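Local coordinates for protein inactive dihydroorotase-like domain (Chaetomium thermophilum, PDB 5NNL) that is an inactive dihydroorotase-like domain, probably of the amidohydrolase superfamily, with a barrel of strands and helices and added beta strands, at residues A[279-285]-A[308-314]; A[247-251]-A[284-288]. All blocks are in the same frame, centred on the assembly; numbering follows the deposited sequence.

Interactions 1 and 2 meet on strand 281-291 and share Ile-284 and Glu-285. Their centres lie about 12 Å apart. Interaction 1 is the pairing of this strand with strand 305-315. It is partly buried, held by backbone hydrogen bonds, and carries charged and polar side chains on one face. Interaction 2 is the packing of helix 242-251 against segment 284-288, where the strand runs into a turn. It is buried and almost wholly apolar. The two contacts touch at several points, among them Gly-308 CA on Leu-247 CD1 and a probable hydrogen bond from Gly-308 N to Arg-288 O. The helix thus lies on the apolar side of Ile-284, while Glu-285 points to the polar face.

Interaction 1. Residues A[279-285]-A[308-314]; sequences GATVEIE and GVVQRVT
Glu-283 and the pair Gln-311 and Arg-312 form a classic beta bulge in an antiparallel ladder. Glu-283 O takes two backbone donors, Gln-311 N at 2.7 Å and Arg-312 N at 3.2 Å. Glu-283 N gives a nearly straight bond (171°) to Arg-312 O at 2.8 Å. The apolar face is the more buried one. There Val-282 touches two valines of the other strand: its CG1 meets Val-310 CG1 at 4.2 Å, and its CG2 faces Val-313 CG2. The other face is mostly polar and more open to solvent. The extended Glu-283 side chain, with CG anti to the backbone N (chi1 -176°), lays its carboxylate over the Gln-311 amide. The two planes stack 15° apart. The Glu-285 carboxylate stacks on the same amide at a similar tilt. The loose element here is the ion pair from Glu-283 OE1 to Arg-312 NE, long at 3.9 Å. A water joins Thr-281 OG1 to Arg-312 O, donating to the carbonyl. At the Gly-279 end Thr-314 OG1 donates to Gly-279 O at 2.8 Å, from above the carbonyl plane. Strand 3-11 pairs with the other edge of strand 281-291, through Gly-8, Leu-6 and Ile-4. Helix 242-251 packs on Ile-284, through Leu-243.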
loop_
_atom_site.group_PDB
_atom_site.type_symbol
_atom_site.label_atom_id
_atom_site.label_comp_id
_atom_site.label_asym_id
_atom_site.label_seq_id
_atom_site.Cartn_x
_atom_site.Cartn_y
_atom_site.Cartn_z
ATOM N N GLY A 279 -6.289 16.419 -13.482
ATOM C CA GLY A 279 -5.977 15.755 -14.728
ATOM C C GLY A 279 -5.737 14.268 -14.632
ATOM O O GLY A 279 -5.527 13.627 -15.671
ATOM N N ALA A 280 -5.748 13.694 -13.432
ATOM C CA ALA A 280 -5.569 12.256 -13.264
ATOM C C ALA A 280 -6.948 11.611 -13.241
ATOM O O ALA A 280 -7.723 11.823 -12.303
ATOM C CB ALA A 280 -4.785 11.946 -11.991
ATOM N N THR A 281 -7.263 10.836 -14.279
ATOM C CA THR A 281 -8.556 10.178 -14.392
ATOM C C THR A 281 -8.363 8.730 -14.821
ATOM O O THR A 281 -7.367 8.379 -15.461
ATOM C CB THR A 281 -9.476 10.897 -15.397
ATOM O OG1 THR A 281 -8.967 10.734 -16.726
ATOM C CG2 THR A 281 -9.574 12.385 -15.070
ATOM N N VAL A 282 -9.333 7.895 -14.454
ATOM C CA VAL A 282 -9.345 6.477 -14.795
ATOM C C VAL A 282 -10.723 6.121 -15.333
ATOM O O VAL A 282 -11.733 6.334 -14.653
ATOM C CB VAL A 282 -9.009 5.590 -13.579
ATOM C CG1 VAL A 282 -8.982 4.117 -13.977
ATOM C CG2 VAL A 282 -7.692 5.994 -12.971
ATOM N N GLU A 283 -10.762 5.559 -16.538
ATOM C CA GLU A 283 -11.990 5.059 -17.140
ATOM C C GLU A 283 -11.926 3.540 -17.182
ATOM O O GLU A 283 -10.960 2.972 -17.703
ATOM C CB GLU A 283 -12.192 5.618 -18.549
ATOM C CG GLU A 283 -13.514 5.202 -19.191
ATOM C CD GLU A 283 -13.710 5.795 -20.576
ATOM O OE1 GLU A 283 -12.696 6.016 -21.278
ATOM O OE2 GLU A 283 -14.875 6.046 -20.957
ATOM N N ILE A 284 -12.959 2.893 -16.646
ATOM C CA ILE A 284 -12.962 1.452 -16.423
ATOM C C ILE A 284 -14.193 0.847 -17.078
ATOM O O ILE A 284 -15.318 1.308 -16.854
ATOM C CB ILE A 284 -12.931 1.122 -14.918
ATOM C CG1 ILE A 284 -11.574 1.515 -14.334
ATOM C CG2 ILE A 284 -13.187 -0.355 -14.671
ATOM C CD1 ILE A 284 -11.658 2.031 -12.949
ATOM N N GLU A 285 -13.976 -0.188 -17.886
ATOM C CA GLU A 285 -15.055 -1.025 -18.403
ATOM C C GLU A 285 -15.302 -2.097 -17.348
ATOM O O GLU A 285 -14.636 -3.132 -17.305
ATOM C CB GLU A 285 -14.681 -1.598 -19.765
ATOM C CG GLU A 285 -14.595 -0.515 -20.849
ATOM C CD GLU A 285 -13.693 -0.871 -22.023
ATOM O OE1 GLU A 285 -14.016 -0.462 -23.158
ATOM O OE2 GLU A 285 -12.657 -1.539 -21.819
ATOM N N GLY A 308 -13.208 -5.969 -15.215
ATOM C CA GLY A 308 -12.666 -4.660 -14.917
ATOM C C GLY A 308 -11.422 -4.351 -15.720
ATOM O O GLY A 308 -10.303 -4.656 -15.293
ATOM N N VAL A 309 -11.605 -3.744 -16.888
ATOM C CA VAL A 309 -10.503 -3.358 -17.760
ATOM C C VAL A 309 -10.278 -1.861 -17.615
ATOM O O VAL A 309 -11.233 -1.074 -17.644
ATOM C CB VAL A 309 -10.790 -3.745 -19.222
ATOM C CG1 VAL A 309 -9.793 -3.086 -20.178
ATOM C CG2 VAL A 309 -10.737 -5.262 -19.378
ATOM N N VAL A 310 -9.017 -1.469 -17.449
ATOM C CA VAL A 310 -8.633 -0.061 -17.364
ATOM C C VAL A 310 -8.602 0.483 -18.791
ATOM O O VAL A 310 -7.616 0.324 -19.512
ATOM C CB VAL A 310 -7.289 0.120 -16.657
ATOM C CG1 VAL A 310 -6.920 1.593 -16.584
ATOM C CG2 VAL A 310 -7.342 -0.486 -15.268
ATOM N N GLN A 311 -9.686 1.143 -19.200
ATOM C CA GLN A 311 -9.805 1.577 -20.589
ATOM C C GLN A 311 -8.862 2.736 -20.887
ATOM O O GLN A 311 -8.226 2.768 -21.946
ATOM C CB GLN A 311 -11.254 1.963 -20.895
ATOM C CG GLN A 311 -11.464 2.627 -22.259
ATOM C CD GLN A 311 -12.930 2.922 -22.553
ATOM O OE1 GLN A 311 -13.773 2.919 -21.653
ATOM N NE2 GLN A 311 -13.239 3.177 -23.818
ATOM N N ARG A 312 -8.749 3.690 -19.968
ATOM C CA ARG A 312 -7.918 4.859 -20.210
ATOM C C ARG A 312 -7.521 5.482 -18.882
ATOM O O ARG A 312 -8.352 5.624 -17.983
ATOM C CB ARG A 312 -8.653 5.890 -21.072
ATOM C CG ARG A 312 -7.816 7.120 -21.411
ATOM C CD ARG A 312 -8.638 8.241 -22.032
ATOM N NE ARG A 312 -9.787 8.597 -21.202
ATOM C CZ ARG A 312 -10.337 9.807 -21.137
ATOM N NH1 ARG A 312 -9.846 10.822 -21.842
ATOM N NH2 ARG A 312 -11.385 10.006 -20.347
ATOM N N VAL A 313 -6.251 5.864 -18.778
ATOM C CA VAL A 313 -5.735 6.624 -17.647
ATOM C C VAL A 313 -5.080 7.880 -18.197
ATOM O O VAL A 313 -4.210 7.797 -19.072
ATOM C CB VAL A 313 -4.732 5.809 -16.810
ATOM C CG1 VAL A 313 -4.108 6.667 -15.700
ATOM C CG2 VAL A 313 -5.410 4.582 -16.219
ATOM N N THR A 314 -5.501 9.034 -17.695
ATOM C CA THR A 314 -4.848 10.293 -18.005
ATOM C C THR A 314 -3.994 10.719 -16.818
ATOM O O THR A 314 -4.311 10.431 -15.661
ATOM C CB THR A 314 -5.863 11.390 -18.347
ATOM O OG1 THR A 314 -6.711 11.650 -17.221
ATOM C CG2 THR A 314 -6.719 10.974 -19.542
HETATM O O HOH W 1 -9.294 8.533 -18.221
#

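Interaction 2. Residues A[247-251]-A[284-288]; sequences LTAVV and IELDR
This is a buried apolar contact between the last turn of helix 242-251 and the corner where strand 281-291 bends. The fold is consistent with the amidohydrolase barrel, extended by extra strands. The contact joins a helix late in the chain to one of these added strands. The corner is a type I beta turn from Glu-285 to Arg-288. Leu-286, at its second position, packs on the helix. Its CG stands anti to the backbone N (chi1 174°), and this turns the branch toward the helix, with CD1 in the closer contact. CD1 lies against Leu-247 CB at 3.6 Å and near Leu-247 CD2. CD2 reaches Val-250 CG1 at 4.3 Å. Val-251 CG2 lies 3.8 Å from Leu-286 O and 4.0 Å from Leu-286 CG. Leu-286 thus touches Leu-247, Val-250 and Val-251. Two residues before Leu-286, Leu-247 CD1 touches Ile-284 CG2 at 3.6 Å, and the two side chains meet at a slant. Helix 257-271 packs on Val-250 through Val-257 and Val-260. Leu-286 also has a backbone hydrogen bond to Arg-2, so the N-terminal segment lies beside the turn. The polar group at the edge of the contact is Asp-287. Its OD2 forms a salt bridge with Arg-2 NE, and its OD1 sits 3.9 Å from Val-251 CG2.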
loop_
_atom_site.group_PDB
_atom_site.type_symbol
_atom_site.label_atom_id
_atom_site.label_comp_id
_atom_site.label_asym_id
_atom_site.label_seq_id
_atom_site.Cartn_x
_atom_site.Cartn_y
_atom_site.Cartn_z
ATOM N N LEU A 247 -13.189 -5.221 -8.497
ATOM C CA LEU A 247 -14.305 -4.973 -9.399
ATOM C C LEU A 247 -15.051 -6.258 -9.724
ATOM O O LEU A 247 -16.263 -6.224 -9.965
ATOM C CB LEU A 247 -13.800 -4.297 -10.671
ATOM C CG LEU A 247 -13.108 -2.951 -10.444
ATOM C CD1 LEU A 247 -12.617 -2.386 -11.755
ATOM C CD2 LEU A 247 -14.029 -1.957 -9.753
ATOM N N THR A 248 -14.354 -7.393 -9.736
ATOM C CA THR A 248 -15.042 -8.672 -9.865
ATOM C C THR A 248 -15.979 -8.901 -8.686
ATOM O O THR A 248 -17.086 -9.423 -8.854
ATOM C CB THR A 248 -14.016 -9.802 -9.981
ATOM O OG1 THR A 248 -13.154 -9.550 -11.098
ATOM C CG2 THR A 248 -14.705 -11.154 -10.171
ATOM N N ALA A 249 -15.559 -8.494 -7.483
ATOM C CA ALA A 249 -16.427 -8.599 -6.314
ATOM C C ALA A 249 -17.584 -7.609 -6.387
ATOM O O ALA A 249 -18.668 -7.888 -5.863
ATOM C CB ALA A 249 -15.618 -8.374 -5.037
ATOM N N VAL A 250 -17.372 -6.449 -7.017
ATOM C CA VAL A 250 -18.462 -5.502 -7.237
ATOM C C VAL A 250 -19.514 -6.122 -8.146
ATOM O O VAL A 250 -20.716 -6.079 -7.861
ATOM C CB VAL A 250 -17.923 -4.183 -7.828
ATOM C CG1 VAL A 250 -19.070 -3.290 -8.321
ATOM C CG2 VAL A 250 -17.077 -3.429 -6.805
ATOM N N VAL A 251 -19.073 -6.694 -9.267
ATOM C CA VAL A 251 -19.992 -7.332 -10.202
ATOM C C VAL A 251 -20.713 -8.492 -9.529
ATOM O O VAL A 251 -21.889 -8.757 -9.809
ATOM C CB VAL A 251 -19.227 -7.780 -11.462
ATOM C CG1 VAL A 251 -20.091 -8.654 -12.360
ATOM C CG2 VAL A 251 -18.733 -6.557 -12.228
ATOM N N ILE A 284 -12.959 2.893 -16.646
ATOM C CA ILE A 284 -12.962 1.452 -16.423
ATOM C C ILE A 284 -14.193 0.847 -17.078
ATOM O O ILE A 284 -15.318 1.308 -16.854
ATOM C CB ILE A 284 -12.931 1.122 -14.918
ATOM C CG1 ILE A 284 -11.574 1.515 -14.334
ATOM C CG2 ILE A 284 -13.187 -0.355 -14.671
ATOM C CD1 ILE A 284 -11.658 2.031 -12.949
ATOM N N GLU A 285 -13.976 -0.188 -17.886
ATOM C CA GLU A 285 -15.055 -1.025 -18.403
ATOM C C GLU A 285 -15.302 -2.097 -17.348
ATOM O O GLU A 285 -14.636 -3.132 -17.305
ATOM C CB GLU A 285 -14.681 -1.598 -19.765
ATOM C CG GLU A 285 -14.595 -0.515 -20.849
ATOM C CD GLU A 285 -13.693 -0.871 -22.023
ATOM O OE1 GLU A 285 -14.016 -0.462 -23.158
ATOM O OE2 GLU A 285 -12.657 -1.539 -21.819
ATOM N N LEU A 286 -16.270 -1.825 -16.470
ATOM C CA LEU A 286 -16.472 -2.644 -15.278
ATOM C C LEU A 286 -16.884 -4.070 -15.621
ATOM O O LEU A 286 -16.567 -5.003 -14.875
ATOM C CB LEU A 286 -17.522 -1.979 -14.390
ATOM C CG LEU A 286 -17.994 -2.732 -13.149
ATOM C CD1 LEU A 286 -16.833 -3.025 -12.219
ATOM C CD2 LEU A 286 -19.064 -1.925 -12.439
ATOM N N ASP A 287 -17.580 -4.263 -16.742
ATOM C CA ASP A 287 -18.136 -5.558 -17.107
ATOM C C ASP A 287 -17.278 -6.338 -18.090
ATOM O O ASP A 287 -17.596 -7.496 -18.375
ATOM C CB ASP A 287 -19.532 -5.381 -17.716
ATOM C CG ASP A 287 -20.627 -5.358 -16.673
ATOM O OD1 ASP A 287 -20.529 -6.119 -15.683
ATOM O OD2 ASP A 287 -21.588 -4.580 -16.849
ATOM N N ARG A 288 -16.220 -5.742 -18.623
ATOM C CA ARG A 288 -15.413 -6.433 -19.617
ATOM C C ARG A 288 -14.582 -7.518 -18.946
ATOM O O ARG A 288 -13.842 -7.247 -17.993
ATOM C CB ARG A 288 -14.515 -5.446 -20.355
ATOM C CG ARG A 288 -13.849 -6.056 -21.570
ATOM C CD ARG A 288 -13.009 -5.054 -22.328
ATOM N NE ARG A 288 -12.186 -5.718 -23.336
ATOM C CZ ARG A 288 -11.170 -5.150 -23.977
ATOM N NH1 ARG A 288 -10.830 -3.893 -23.721
ATOM N NH2 ARG A 288 -10.486 -5.844 -24.876
#